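Long-range contacts in putative polysaccharide biosynthesis protein with aminopeptidase-like domain (Clostridium acetobutylicum, PDB 3K9T), which probably takes part in the biosynthesis of modified polysaccharides, binds one zinc ion per subunit and is not expected to have peptidase activity: residues L167-E171 against T233-N238; E171-R175 against A208-S212; E179-T185 against N244-V250; I275-V279 against E348-I353. One frame throughout, in Å; residues are numbered along the deposited sequence.

Contact 1: residues L167-E171 against T233-N238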
loop_
_atom_site.group_PDB
_atom_site.type_symbol
_atom_site.label_atom_id
_atom_site.label_comp_id
_atom_site.label_asym_id
_atom_site.label_seq_id
_atom_site.Cartn_x
_atom_site.Cartn_y
_atom_site.Cartn_z
ATOM N N LEU A 167 -31.775 -29.844 -20.934
ATOM C CA LEU A 167 -30.490 -29.653 -20.287
ATOM C C LEU A 167 -30.605 -30.047 -18.817
ATOM O O LEU A 167 -31.448 -29.510 -18.089
ATOM C CB LEU A 167 -30.042 -28.180 -20.410
ATOM C CG LEU A 167 -28.728 -27.740 -19.737
ATOM C CD1 LEU A 167 -28.031 -26.660 -20.557
ATOM C CD2 LEU A 167 -28.965 -27.284 -18.347
ATOM N N THR A 168 -29.751 -30.985 -18.411
ATOM C CA THR A 168 -29.725 -31.505 -17.051
ATOM C C THR A 168 -28.825 -30.698 -16.139
ATOM O O THR A 168 -27.691 -30.373 -16.529
ATOM C CB THR A 168 -29.179 -32.954 -17.014
ATOM O OG1 THR A 168 -29.850 -33.741 -18.011
ATOM C CG2 THR A 168 -29.382 -33.569 -15.594
ATOM N N TYR A 169 -29.339 -30.348 -14.959
ATOM C CA TYR A 169 -28.465 -29.895 -13.868
ATOM C C TYR A 169 -28.931 -30.493 -12.549
ATOM O O TYR A 169 -30.121 -30.761 -12.371
ATOM C CB TYR A 169 -28.282 -28.369 -13.780
ATOM C CG TYR A 169 -29.462 -27.551 -13.294
ATOM C CD1 TYR A 169 -29.686 -27.355 -11.963
ATOM C CD2 TYR A 169 -30.293 -26.926 -14.171
ATOM C CE1 TYR A 169 -30.702 -26.589 -11.526
ATOM C CE2 TYR A 169 -31.332 -26.143 -13.735
ATOM C CZ TYR A 169 -31.532 -25.978 -12.421
ATOM O OH TYR A 169 -32.602 -25.219 -11.986
ATOM N N GLY A 170 -27.979 -30.731 -11.651
ATOM C CA GLY A 170 -28.264 -31.283 -10.327
ATOM C C GLY A 170 -27.985 -30.299 -9.195
ATOM O O GLY A 170 -27.101 -29.457 -9.289
ATOM N N GLU A 171 -28.697 -30.457 -8.093
ATOM C CA GLU A 171 -28.605 -29.510 -6.996
ATOM C C GLU A 171 -28.884 -30.185 -5.647
ATOM O O GLU A 171 -29.809 -31.000 -5.517
ATOM C CB GLU A 171 -29.623 -28.413 -7.268
ATOM C CG GLU A 171 -29.706 -27.295 -6.296
ATOM C CD GLU A 171 -30.681 -26.200 -6.783
ATOM O OE1 GLU A 171 -31.292 -26.349 -7.865
ATOM O OE2 GLU A 171 -30.801 -25.160 -6.112
ATOM N N THR A 233 -28.446 -20.836 -16.686
ATOM C CA THR A 233 -29.747 -21.455 -16.467
ATOM C C THR A 233 -30.164 -21.455 -15.000
ATOM O O THR A 233 -31.314 -21.119 -14.673
ATOM C CB THR A 233 -29.775 -22.880 -16.997
ATOM O OG1 THR A 233 -29.478 -22.847 -18.401
ATOM C CG2 THR A 233 -31.161 -23.546 -16.742
ATOM N N TRP A 234 -29.235 -21.807 -14.119
ATOM C CA TRP A 234 -29.552 -21.858 -12.717
ATOM C C TRP A 234 -29.881 -20.475 -12.182
ATOM O O TRP A 234 -30.879 -20.305 -11.481
ATOM C CB TRP A 234 -28.431 -22.487 -11.905
ATOM C CG TRP A 234 -28.807 -22.615 -10.481
ATOM C CD1 TRP A 234 -29.536 -23.631 -9.898
ATOM C CD2 TRP A 234 -28.531 -21.682 -9.458
ATOM N NE1 TRP A 234 -29.711 -23.382 -8.562
ATOM C CE2 TRP A 234 -29.122 -22.181 -8.263
ATOM C CE3 TRP A 234 -27.869 -20.452 -9.429
ATOM C CZ2 TRP A 234 -29.042 -21.502 -7.050
ATOM C CZ3 TRP A 234 -27.784 -19.773 -8.216
ATOM C CH2 TRP A 234 -28.368 -20.307 -7.044
ATOM N N LEU A 235 -29.040 -19.490 -12.512
ATOM C CA LEU A 235 -29.266 -18.104 -12.070
ATOM C C LEU A 235 -30.627 -17.602 -12.591
ATOM O O LEU A 235 -31.362 -16.925 -11.874
ATOM C CB LEU A 235 -28.107 -17.175 -12.495
ATOM C CG LEU A 235 -26.809 -17.345 -11.712
ATOM C CD1 LEU A 235 -25.609 -16.638 -12.341
ATOM C CD2 LEU A 235 -27.018 -16.879 -10.276
ATOM N N SER A 236 -30.984 -17.983 -13.814
ATOM C CA SER A 236 -32.233 -17.493 -14.412
ATOM C C SER A 236 -33.431 -18.095 -13.687
ATOM O O SER A 236 -34.514 -17.556 -13.727
ATOM C CB SER A 236 -32.315 -17.783 -15.936
ATOM O OG SER A 236 -32.630 -19.143 -16.229
ATOM N N ARG A 237 -33.219 -19.214 -13.019
ATOM C CA ARG A 237 -34.300 -19.891 -12.323
ATOM C C ARG A 237 -34.296 -19.644 -10.824
ATOM O O ARG A 237 -35.171 -20.147 -10.135
ATOM C CB ARG A 237 -34.228 -21.394 -12.648
ATOM C CG ARG A 237 -34.627 -21.687 -14.112
ATOM C CD ARG A 237 -34.006 -22.948 -14.677
ATOM N NE ARG A 237 -34.372 -24.105 -13.885
ATOM C CZ ARG A 237 -35.517 -24.769 -13.981
ATOM N NH1 ARG A 237 -36.455 -24.402 -14.854
ATOM N NH2 ARG A 237 -35.731 -25.802 -13.182
ATOM N N ASN A 238 -33.359 -18.839 -10.320
ATOM C CA ASN A 238 -33.212 -18.663 -8.877
ATOM C C ASN A 238 -32.894 -17.224 -8.442
ATOM O O ASN A 238 -32.173 -16.997 -7.458
ATOM C CB ASN A 238 -32.129 -19.643 -8.385
ATOM C CG ASN A 238 -32.553 -21.092 -8.513
ATOM O OD1 ASN A 238 -33.330 -21.574 -7.708
ATOM N ND2 ASN A 238 -32.023 -21.801 -9.513
HETATM O O HOH W 1 -32.765 -24.863 -9.455
HETATM O O HOH W 2 -32.948 -23.742 -6.275
#
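Strand L167-E171 crosses helix segment T233-R237 at 69° with the axes 11.0 Å apart, and the backbones come nearest at Y169 and W234. Y169 turns its ring into the helix because its CG lies between the backbone N and the carbonyl carbon (chi1 72°). The ring meets the indole nearly at a right angle, an oblique aromatic pair in which Y169 CE1 lies 3.6 Å from W234 CD1, at the edge of the indole. T233 CG2 comes obliquely to the ring, 4.0 Å from Y169 CE2. The phenol oxygen is held from several directions. R237 NE donates to Y169 OH at 2.8 Å, almost straight and in the guanidinium plane, and NH2 of the same group adds a weak bond. A water 2.6 Å from Y169 OH donates to E171 OE1 and accepts from N238 ND2. E171, its chain extended, takes a weak bond from W234 NE1 to OE2 at 3.2 Å, while R221 forms a salt bridge with the same oxygen. N238 ND2 sits above one indole face near the rim and donates to W234 O at 2.7 Å. H54 stacks on the Y169 ring. This is a helix laid against one face of the central mixed sheet, as in the layered alpha/beta fold of aminopeptidase-like domains.

Contact 2: residues E171-R175 against A208-S212; sequences EYYIR and AKALS
Y172 carries its ring outward from strand E171-I174 with CG opposite the backbone N (chi1 176°), and S212 turns OG back beside its own N (chi1 -77°), which brings the two hydroxyls together beside A208-S212. Y172 OH donates to S212 OG at 2.7 Å, and S212 OG in turn donates a hydrogen bond to A208 O at 2.9 Å. That carbonyl therefore takes two donors, since S212 N also bonds to A208 O, and the OG comes in above the carbonyl plane. The ring itself also packs against A208, whose CB lies at its edge, 3.9 Å from Y172 CD2. Two residues along on the same side of the strand, I174 points an extended CG1-CD1 arm at L211 and S212. Its CD1 lies 3.8 Å from L211 CB, with the two side chains at about a right angle, and 3.6 Å from S212 N. A208 and L211 also pack on F222 and Y220 of the neighbouring strand, and L211 meets I350 of helix 336-355. The arrangement is strand-helix packing between the central sheet and a covering helix, typical of an alpha/beta fold.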
loop_
_atom_site.group_PDB
_atom_site.type_symbol
_atom_site.label_atom_id
_atom_site.label_comp_id
_atom_site.label_asym_id
_atom_site.label_seq_id
_atom_site.Cartn_x
_atom_site.Cartn_y
_atom_site.Cartn_z
ATOM N N GLU A 171 -28.697 -30.457 -8.093
ATOM C CA GLU A 171 -28.605 -29.510 -6.996
ATOM C C GLU A 171 -28.884 -30.185 -5.647
ATOM O O GLU A 171 -29.809 -31.000 -5.517
ATOM C CB GLU A 171 -29.623 -28.413 -7.268
ATOM C CG GLU A 171 -29.706 -27.295 -6.296
ATOM C CD GLU A 171 -30.681 -26.200 -6.783
ATOM O OE1 GLU A 171 -31.292 -26.349 -7.865
ATOM O OE2 GLU A 171 -30.801 -25.160 -6.112
ATOM N N TYR A 172 -28.076 -29.850 -4.646
ATOM C CA TYR A 172 -28.274 -30.365 -3.295
ATOM C C TYR A 172 -28.192 -29.195 -2.321
ATOM O O TYR A 172 -27.274 -28.376 -2.412
ATOM C CB TYR A 172 -27.227 -31.409 -2.965
ATOM C CG TYR A 172 -27.300 -31.938 -1.552
ATOM C CD1 TYR A 172 -28.510 -32.359 -0.998
ATOM C CD2 TYR A 172 -26.146 -32.061 -0.781
ATOM C CE1 TYR A 172 -28.560 -32.841 0.283
ATOM C CE2 TYR A 172 -26.191 -32.558 0.503
ATOM C CZ TYR A 172 -27.394 -32.944 1.026
ATOM O OH TYR A 172 -27.418 -33.435 2.297
ATOM N N TYR A 173 -29.175 -29.102 -1.433
ATOM C CA TYR A 173 -29.281 -28.007 -0.461
ATOM C C TYR A 173 -29.318 -28.523 0.969
ATOM O O TYR A 173 -30.110 -29.371 1.277
ATOM C CB TYR A 173 -30.564 -27.245 -0.694
ATOM C CG TYR A 173 -30.764 -26.090 0.234
ATOM C CD1 TYR A 173 -29.990 -24.942 0.112
ATOM C CD2 TYR A 173 -31.727 -26.132 1.237
ATOM C CE1 TYR A 173 -30.168 -23.885 0.946
ATOM C CE2 TYR A 173 -31.911 -25.054 2.097
ATOM C CZ TYR A 173 -31.132 -23.952 1.939
ATOM O OH TYR A 173 -31.303 -22.888 2.766
ATOM N N ILE A 174 -28.434 -28.015 1.817
ATOM C CA ILE A 174 -28.411 -28.305 3.234
ATOM C C ILE A 174 -28.878 -27.033 3.940
ATOM O O ILE A 174 -28.272 -25.959 3.767
ATOM C CB ILE A 174 -26.995 -28.634 3.725
ATOM C CG1 ILE A 174 -26.453 -29.877 3.029
ATOM C CG2 ILE A 174 -26.958 -28.832 5.235
ATOM C CD1 ILE A 174 -24.996 -30.176 3.375
ATOM N N ARG A 175 -29.971 -27.155 4.694
ATOM C CA ARG A 175 -30.494 -26.051 5.521
ATOM C C ARG A 175 -29.699 -25.898 6.830
ATOM O O ARG A 175 -29.573 -26.840 7.621
ATOM C CB ARG A 175 -31.992 -26.269 5.853
ATOM C CG ARG A 175 -32.693 -25.103 6.554
ATOM C CD ARG A 175 -32.191 -23.730 5.994
ATOM N NE ARG A 175 -33.139 -22.628 6.173
ATOM C CZ ARG A 175 -33.154 -21.776 7.197
ATOM N NH1 ARG A 175 -32.262 -21.860 8.176
ATOM N NH2 ARG A 175 -34.084 -20.829 7.247
ATOM N N ALA A 208 -20.041 -32.220 0.200
ATOM C CA ALA A 208 -21.492 -32.344 0.488
ATOM C C ALA A 208 -21.752 -33.533 1.431
ATOM O O ALA A 208 -22.470 -33.410 2.426
ATOM C CB ALA A 208 -22.303 -32.484 -0.802
ATOM N N LYS A 209 -21.093 -34.649 1.141
ATOM C CA LYS A 209 -21.264 -35.858 1.922
ATOM C C LYS A 209 -20.851 -35.651 3.396
ATOM O O LYS A 209 -21.535 -36.132 4.299
ATOM C CB LYS A 209 -20.470 -36.986 1.274
ATOM C CG LYS A 209 -20.817 -38.330 1.812
ATOM C CD LYS A 209 -19.826 -39.426 1.420
ATOM C CE LYS A 209 -19.872 -39.796 -0.026
ATOM N NZ LYS A 209 -19.508 -41.268 -0.174
ATOM N N ALA A 210 -19.743 -34.939 3.625
ATOM C CA ALA A 210 -19.292 -34.608 4.984
ATOM C C ALA A 210 -20.222 -33.579 5.680
ATOM O O ALA A 210 -20.625 -33.784 6.810
ATOM C CB ALA A 210 -17.825 -34.100 4.970
ATOM N N LEU A 211 -20.555 -32.481 5.010
ATOM C CA LEU A 211 -21.381 -31.425 5.613
ATOM C C LEU A 211 -22.777 -31.896 6.026
ATOM O O LEU A 211 -23.310 -31.465 7.043
ATOM C CB LEU A 211 -21.479 -30.198 4.709
ATOM C CG LEU A 211 -20.309 -29.217 4.753
ATOM C CD1 LEU A 211 -20.735 -27.929 4.037
ATOM C CD2 LEU A 211 -19.883 -28.918 6.169
ATOM N N SER A 212 -23.342 -32.780 5.210
ATOM C CA SER A 212 -24.583 -33.477 5.482
ATOM C C SER A 212 -24.699 -34.042 6.879
ATOM O O SER A 212 -25.798 -34.214 7.371
ATOM C CB SER A 212 -24.701 -34.678 4.538
ATOM O OG SER A 212 -25.076 -34.254 3.264
#

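Contact 3: residues E179-T185 against N244-V250; sequences EEEILLT and NIKMGLV
Two neighbouring parallel strands of the central sheet in the aminopeptidase-like fold meet here, E181-T185 and I245-V250, with axes 4.6 Å apart and 15° between their directions. A beta bulge interrupts the ladder: E181 pairs with I245 but I182 pairs with M247, which leaves K246 as the extra residue, its backbone turned out of extended form. K246 N still donates to E181 O at 2.8 Å, and E181 N bonds to N244 O. Beyond the bulge the ladder is regular, with L183 N to M247 O, L249 N to L183 O at 2.9 Å, and T185 N to L249 O. L184 and L249 lie side by side on the face covered by helices 271-282 and 336-355, L184 CD2 being 3.7 Å from L249 CB. On the other face L183 CB touches I245 CG2 at 3.9 Å, and the carboxylate of E181 reaches over I245 CG1 to a salt bridge with R221. A water accepts from N244 ND2 and donates to E181 OE1 at 2.7 Å. At the N-terminal end of the pair K246 NZ forms a salt bridge with E180 OE1, the hydrogen bond in it weak. At the far end V250 has its side chain about 9 Å from that of the zinc ligand D196. There T185 OG1, in the cramped place between backbone N and carbonyl carbon (chi1 83°), comes 3.3 Å from V250 CG2.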
loop_
_atom_site.group_PDB
_atom_site.type_symbol
_atom_site.label_atom_id
_atom_site.label_comp_id
_atom_site.label_asym_id
_atom_site.label_seq_id
_atom_site.Cartn_x
_atom_site.Cartn_y
_atom_site.Cartn_z
ATOM N N GLU A 179 -30.522 -18.854 6.885
ATOM C CA GLU A 179 -30.756 -18.874 5.447
ATOM C C GLU A 179 -29.568 -18.365 4.647
ATOM O O GLU A 179 -29.498 -18.585 3.436
ATOM C CB GLU A 179 -31.940 -17.981 5.067
ATOM C CG GLU A 179 -33.300 -18.548 5.438
ATOM C CD GLU A 179 -34.490 -17.691 4.953
ATOM O OE1 GLU A 179 -34.534 -17.327 3.744
ATOM O OE2 GLU A 179 -35.392 -17.423 5.797
ATOM N N GLU A 180 -28.657 -17.641 5.286
ATOM C CA GLU A 180 -27.492 -17.165 4.561
ATOM C C GLU A 180 -26.776 -18.384 4.056
ATOM O O GLU A 180 -26.663 -19.393 4.750
ATOM C CB GLU A 180 -26.605 -16.320 5.428
ATOM C CG GLU A 180 -27.163 -14.948 5.622
ATOM C CD GLU A 180 -26.706 -14.341 6.909
ATOM O OE1 GLU A 180 -25.493 -14.009 7.015
ATOM O OE2 GLU A 180 -27.582 -14.216 7.804
ATOM N N GLU A 181 -26.295 -18.278 2.837
ATOM C CA GLU A 181 -25.962 -19.434 2.086
ATOM C C GLU A 181 -24.552 -19.358 1.537
ATOM O O GLU A 181 -24.100 -18.288 1.101
ATOM C CB GLU A 181 -26.966 -19.488 0.946
ATOM C CG GLU A 181 -27.053 -20.766 0.235
ATOM C CD GLU A 181 -28.138 -20.744 -0.815
ATOM O OE1 GLU A 181 -29.325 -20.530 -0.470
ATOM O OE2 GLU A 181 -27.801 -20.981 -1.990
ATOM N N ILE A 182 -23.860 -20.488 1.582
ATOM C CA ILE A 182 -22.556 -20.628 0.956
ATOM C C ILE A 182 -22.830 -21.531 -0.281
ATOM O O ILE A 182 -23.487 -22.581 -0.135
ATOM C CB ILE A 182 -21.532 -21.284 1.905
ATOM C CG1 ILE A 182 -21.434 -20.517 3.238
ATOM C CG2 ILE A 182 -20.197 -21.510 1.201
ATOM C CD1 ILE A 182 -20.989 -19.054 3.180
ATOM N N LEU A 183 -22.373 -21.096 -1.467
ATOM C CA LEU A 183 -22.598 -21.780 -2.745
ATOM C C LEU A 183 -21.307 -22.440 -3.238
ATOM O O LEU A 183 -20.260 -21.797 -3.327
ATOM C CB LEU A 183 -23.091 -20.769 -3.794
ATOM C CG LEU A 183 -23.437 -21.253 -5.232
ATOM C CD1 LEU A 183 -24.710 -22.202 -5.334
ATOM C CD2 LEU A 183 -23.549 -20.056 -6.175
ATOM N N LEU A 184 -21.373 -23.730 -3.551
ATOM C CA LEU A 184 -20.217 -24.442 -4.054
ATOM C C LEU A 184 -20.661 -25.060 -5.356
ATOM O O LEU A 184 -21.565 -25.873 -5.355
ATOM C CB LEU A 184 -19.773 -25.515 -3.054
ATOM C CG LEU A 184 -19.316 -24.911 -1.720
ATOM C CD1 LEU A 184 -19.166 -25.969 -0.700
ATOM C CD2 LEU A 184 -17.995 -24.197 -1.908
ATOM N N THR A 185 -20.040 -24.670 -6.464
ATOM C CA THR A 185 -20.487 -25.111 -7.767
ATOM C C THR A 185 -19.380 -25.860 -8.479
ATOM O O THR A 185 -18.195 -25.646 -8.212
ATOM C CB THR A 185 -20.925 -23.903 -8.639
ATOM O OG1 THR A 185 -19.784 -23.292 -9.271
ATOM C CG2 THR A 185 -21.655 -22.876 -7.797
ATOM N N ASN A 244 -29.538 -14.276 -0.524
ATOM C CA ASN A 244 -28.980 -15.025 0.591
ATOM C C ASN A 244 -27.580 -15.562 0.368
ATOM O O ASN A 244 -26.983 -16.034 1.317
ATOM C CB ASN A 244 -29.844 -16.246 0.902
ATOM C CG ASN A 244 -31.263 -15.886 1.325
ATOM O OD1 ASN A 244 -31.496 -14.864 1.957
ATOM N ND2 ASN A 244 -32.210 -16.764 1.005
ATOM N N ILE A 245 -27.071 -15.579 -0.859
ATOM C CA ILE A 245 -25.748 -16.174 -1.097
ATOM C C ILE A 245 -24.639 -15.222 -0.627
ATOM O O ILE A 245 -24.350 -14.200 -1.241
ATOM C CB ILE A 245 -25.580 -16.583 -2.552
ATOM C CG1 ILE A 245 -26.666 -17.614 -2.899
ATOM C CG2 ILE A 245 -24.174 -17.123 -2.781
ATOM C CD1 ILE A 245 -26.913 -17.759 -4.396
ATOM N N LYS A 246 -24.037 -15.565 0.506
ATOM C CA LYS A 246 -23.094 -14.681 1.180
ATOM C C LYS A 246 -21.749 -14.808 0.494
ATOM O O LYS A 246 -21.040 -13.854 0.377
ATOM C CB LYS A 246 -22.979 -15.058 2.669
ATOM C CG LYS A 246 -22.729 -13.891 3.662
ATOM C CD LYS A 246 -21.828 -14.304 4.917
ATOM C CE LYS A 246 -22.226 -13.739 6.328
ATOM N NZ LYS A 246 -22.776 -12.354 6.420
HETATM N N MSE A 247 -21.423 -16.007 0.042
HETATM C CA MSE A 247 -20.147 -16.290 -0.570
HETATM C C MSE A 247 -20.203 -17.609 -1.362
HETATM O O MSE A 247 -21.150 -18.377 -1.268
HETATM C CB MSE A 247 -19.024 -16.280 0.482
HETATM C CG MSE A 247 -19.150 -17.220 1.685
HETATM SE SE MSE A 247 -17.799 -16.796 3.035
HETATM C CE MSE A 247 -18.839 -16.112 4.525
ATOM N N GLY A 248 -19.204 -17.845 -2.194
ATOM C CA GLY A 248 -19.196 -19.055 -2.991
ATOM C C GLY A 248 -17.843 -19.396 -3.558
ATOM O O GLY A 248 -16.975 -18.550 -3.611
ATOM N N LEU A 249 -17.681 -20.651 -3.969
ATOM C CA LEU A 249 -16.459 -21.129 -4.584
ATOM C C LEU A 249 -16.794 -22.035 -5.764
ATOM O O LEU A 249 -17.669 -22.868 -5.640
ATOM C CB LEU A 249 -15.616 -21.924 -3.560
ATOM C CG LEU A 249 -14.838 -21.191 -2.467
ATOM C CD1 LEU A 249 -14.267 -22.186 -1.481
ATOM C CD2 LEU A 249 -13.747 -20.326 -3.073
ATOM N N VAL A 250 -16.107 -21.871 -6.895
ATOM C CA VAL A 250 -16.231 -22.779 -8.017
ATOM C C VAL A 250 -15.033 -23.775 -7.921
ATOM O O VAL A 250 -13.858 -23.385 -7.898
ATOM C CB VAL A 250 -16.196 -22.040 -9.361
ATOM C CG1 VAL A 250 -16.154 -23.041 -10.504
ATOM C CG2 VAL A 250 -17.372 -21.032 -9.520
HETATM O O HOH W 3 -31.094 -18.559 -1.082
#

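Contact 4: residues I275-V279 against E348-I353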
loop_
_atom_site.group_PDB
_atom_site.type_symbol
_atom_site.label_atom_id
_atom_site.label_comp_id
_atom_site.label_asym_id
_atom_site.label_seq_id
_atom_site.Cartn_x
_atom_site.Cartn_y
_atom_site.Cartn_z
ATOM N N ILE A 275 -10.903 -15.283 3.955
ATOM C CA ILE A 275 -10.899 -16.593 4.637
ATOM C C ILE A 275 -9.969 -17.555 3.886
ATOM O O ILE A 275 -9.066 -18.155 4.474
ATOM C CB ILE A 275 -12.303 -17.219 4.739
ATOM C CG1 ILE A 275 -13.124 -16.520 5.813
ATOM C CG2 ILE A 275 -12.222 -18.725 5.031
ATOM C CD1 ILE A 275 -14.563 -17.008 5.829
ATOM N N VAL A 276 -10.185 -17.711 2.588
ATOM C CA VAL A 276 -9.330 -18.647 1.848
ATOM C C VAL A 276 -7.832 -18.265 1.931
ATOM O O VAL A 276 -6.998 -19.137 2.101
ATOM C CB VAL A 276 -9.774 -18.843 0.364
ATOM C CG1 VAL A 276 -8.699 -19.648 -0.406
ATOM C CG2 VAL A 276 -11.169 -19.536 0.326
ATOM N N GLU A 277 -7.490 -16.980 1.848
ATOM C CA GLU A 277 -6.053 -16.621 1.858
ATOM C C GLU A 277 -5.446 -16.859 3.244
ATOM O O GLU A 277 -4.303 -17.244 3.338
ATOM C CB GLU A 277 -5.822 -15.201 1.359
ATOM C CG GLU A 277 -6.253 -15.000 -0.113
ATOM C CD GLU A 277 -6.426 -13.537 -0.463
ATOM O OE1 GLU A 277 -5.583 -12.732 -0.018
ATOM O OE2 GLU A 277 -7.396 -13.189 -1.173
ATOM N N LYS A 278 -6.249 -16.706 4.300
ATOM C CA LYS A 278 -5.801 -16.956 5.660
ATOM C C LYS A 278 -5.585 -18.440 5.926
ATOM O O LYS A 278 -4.654 -18.808 6.657
ATOM C CB LYS A 278 -6.795 -16.367 6.682
ATOM C CG LYS A 278 -6.272 -16.281 8.134
ATOM C CD LYS A 278 -4.959 -15.486 8.231
ATOM C CE LYS A 278 -4.632 -15.169 9.676
ATOM N NZ LYS A 278 -3.200 -14.880 9.906
ATOM N N VAL A 279 -6.432 -19.298 5.345
ATOM C CA VAL A 279 -6.225 -20.748 5.444
ATOM C C VAL A 279 -4.920 -21.139 4.711
ATOM O O VAL A 279 -4.048 -21.836 5.281
ATOM C CB VAL A 279 -7.437 -21.556 4.930
ATOM C CG1 VAL A 279 -7.095 -23.025 4.852
ATOM C CG2 VAL A 279 -8.733 -21.314 5.822
ATOM N N GLU A 348 -11.363 -26.885 5.740
ATOM C CA GLU A 348 -10.779 -25.877 6.645
ATOM C C GLU A 348 -11.367 -24.505 6.351
ATOM O O GLU A 348 -11.603 -23.685 7.259
ATOM C CB GLU A 348 -9.255 -25.822 6.493
ATOM C CG GLU A 348 -8.544 -25.032 7.614
ATOM C CD GLU A 348 -8.801 -25.612 8.976
ATOM O OE1 GLU A 348 -8.878 -26.858 9.073
ATOM O OE2 GLU A 348 -8.930 -24.837 9.955
ATOM N N VAL A 349 -11.567 -24.246 5.061
ATOM C CA VAL A 349 -12.250 -23.050 4.650
ATOM C C VAL A 349 -13.636 -23.008 5.296
ATOM O O VAL A 349 -13.988 -21.981 5.885
ATOM C CB VAL A 349 -12.307 -22.922 3.134
ATOM C CG1 VAL A 349 -13.336 -21.874 2.699
ATOM C CG2 VAL A 349 -10.924 -22.591 2.627
ATOM N N ILE A 350 -14.375 -24.125 5.217
ATOM C CA ILE A 350 -15.752 -24.209 5.715
ATOM C C ILE A 350 -15.761 -24.081 7.221
ATOM O O ILE A 350 -16.575 -23.342 7.764
ATOM C CB ILE A 350 -16.493 -25.488 5.243
ATOM C CG1 ILE A 350 -16.804 -25.388 3.735
ATOM C CG2 ILE A 350 -17.768 -25.683 6.041
ATOM C CD1 ILE A 350 -17.313 -26.696 3.024
ATOM N N TYR A 351 -14.840 -24.767 7.891
ATOM C CA TYR A 351 -14.653 -24.580 9.336
ATOM C C TYR A 351 -14.438 -23.091 9.659
ATOM O O TYR A 351 -14.997 -22.593 10.616
ATOM C CB TYR A 351 -13.454 -25.398 9.843
ATOM C CG TYR A 351 -13.093 -25.186 11.309
ATOM C CD1 TYR A 351 -12.330 -24.083 11.724
ATOM C CD2 TYR A 351 -13.494 -26.093 12.275
ATOM C CE1 TYR A 351 -12.001 -23.905 13.060
ATOM C CE2 TYR A 351 -13.157 -25.924 13.629
ATOM C CZ TYR A 351 -12.407 -24.838 14.010
ATOM O OH TYR A 351 -12.088 -24.665 15.335
ATOM N N THR A 352 -13.652 -22.376 8.858
ATOM C CA THR A 352 -13.386 -20.947 9.128
ATOM C C THR A 352 -14.654 -20.093 8.917
ATOM O O THR A 352 -14.994 -19.216 9.720
ATOM C CB THR A 352 -12.189 -20.434 8.283
ATOM O OG1 THR A 352 -11.061 -21.301 8.472
ATOM C CG2 THR A 352 -11.798 -19.022 8.685
ATOM N N ILE A 353 -15.356 -20.364 7.831
ATOM C CA ILE A 353 -16.592 -19.671 7.527
ATOM C C ILE A 353 -17.548 -19.800 8.693
ATOM O O ILE A 353 -18.136 -18.827 9.125
ATOM C CB ILE A 353 -17.275 -20.272 6.283
ATOM C CG1 ILE A 353 -16.507 -19.919 5.023
ATOM C CG2 ILE A 353 -18.749 -19.807 6.161
ATOM C CD1 ILE A 353 -16.939 -20.794 3.839
#
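Helix 271-282 and helix 336-355, which cover the same face of the central sheet in this alpha/beta fold, pack across each other here, their short segments crossing at 123° with axes 9.5 Å apart. I275 and T352 run alongside each other, pointing opposite ways, I275 CG2 lying 3.7 Å from T352 CB. The far arm of I275 runs on to meet I353 at about a right angle, CD1 to CG1 at 3.6 Å. V276 and V349 cross at a slant where the helices are nearest, and the CG2 methyls are 3.8 Å apart. One turn on, V279 uses both methyls. CG1 rests against the aliphatic part of E348 at CG, 3.7 Å away, and CG2 lies 3.5 Å from T352 OG1 and also touches V349 CG2. The bend of E348 at chi2 (60°) turns the carboxylate off this apolar patch to a salt bridge with R417 of helix 416-428, in the winged helix-turn-helix region. The threonine hydroxyl is spent on its own helix: T352 OG1 donates to E348 O at 2.7 Å, and T352 N reaches the same oxygen from the opposite face of the carbonyl.

How the contacts relate
Strand 166-174 opens two loops: contact 2 closes first, at helix 194-211, and contact 1 later, at helix 229-237. Both start on this strand and share E171. Contact 3 starts on the next strand, 181-187, and ends on strand 245-250, crossing both. Contact 4 follows in series, joining helices 271-282 and 336-355. Contacts 1 and 2 thus hold helices to the two faces of one sheet, while contact 3 is a strand pairing within it. Direct touches connect them: W234 with I245 between contacts 1 and 3, L211 with I350 between 2 and 4, and M247 with I353 and L184 with I350 between 3 and 4.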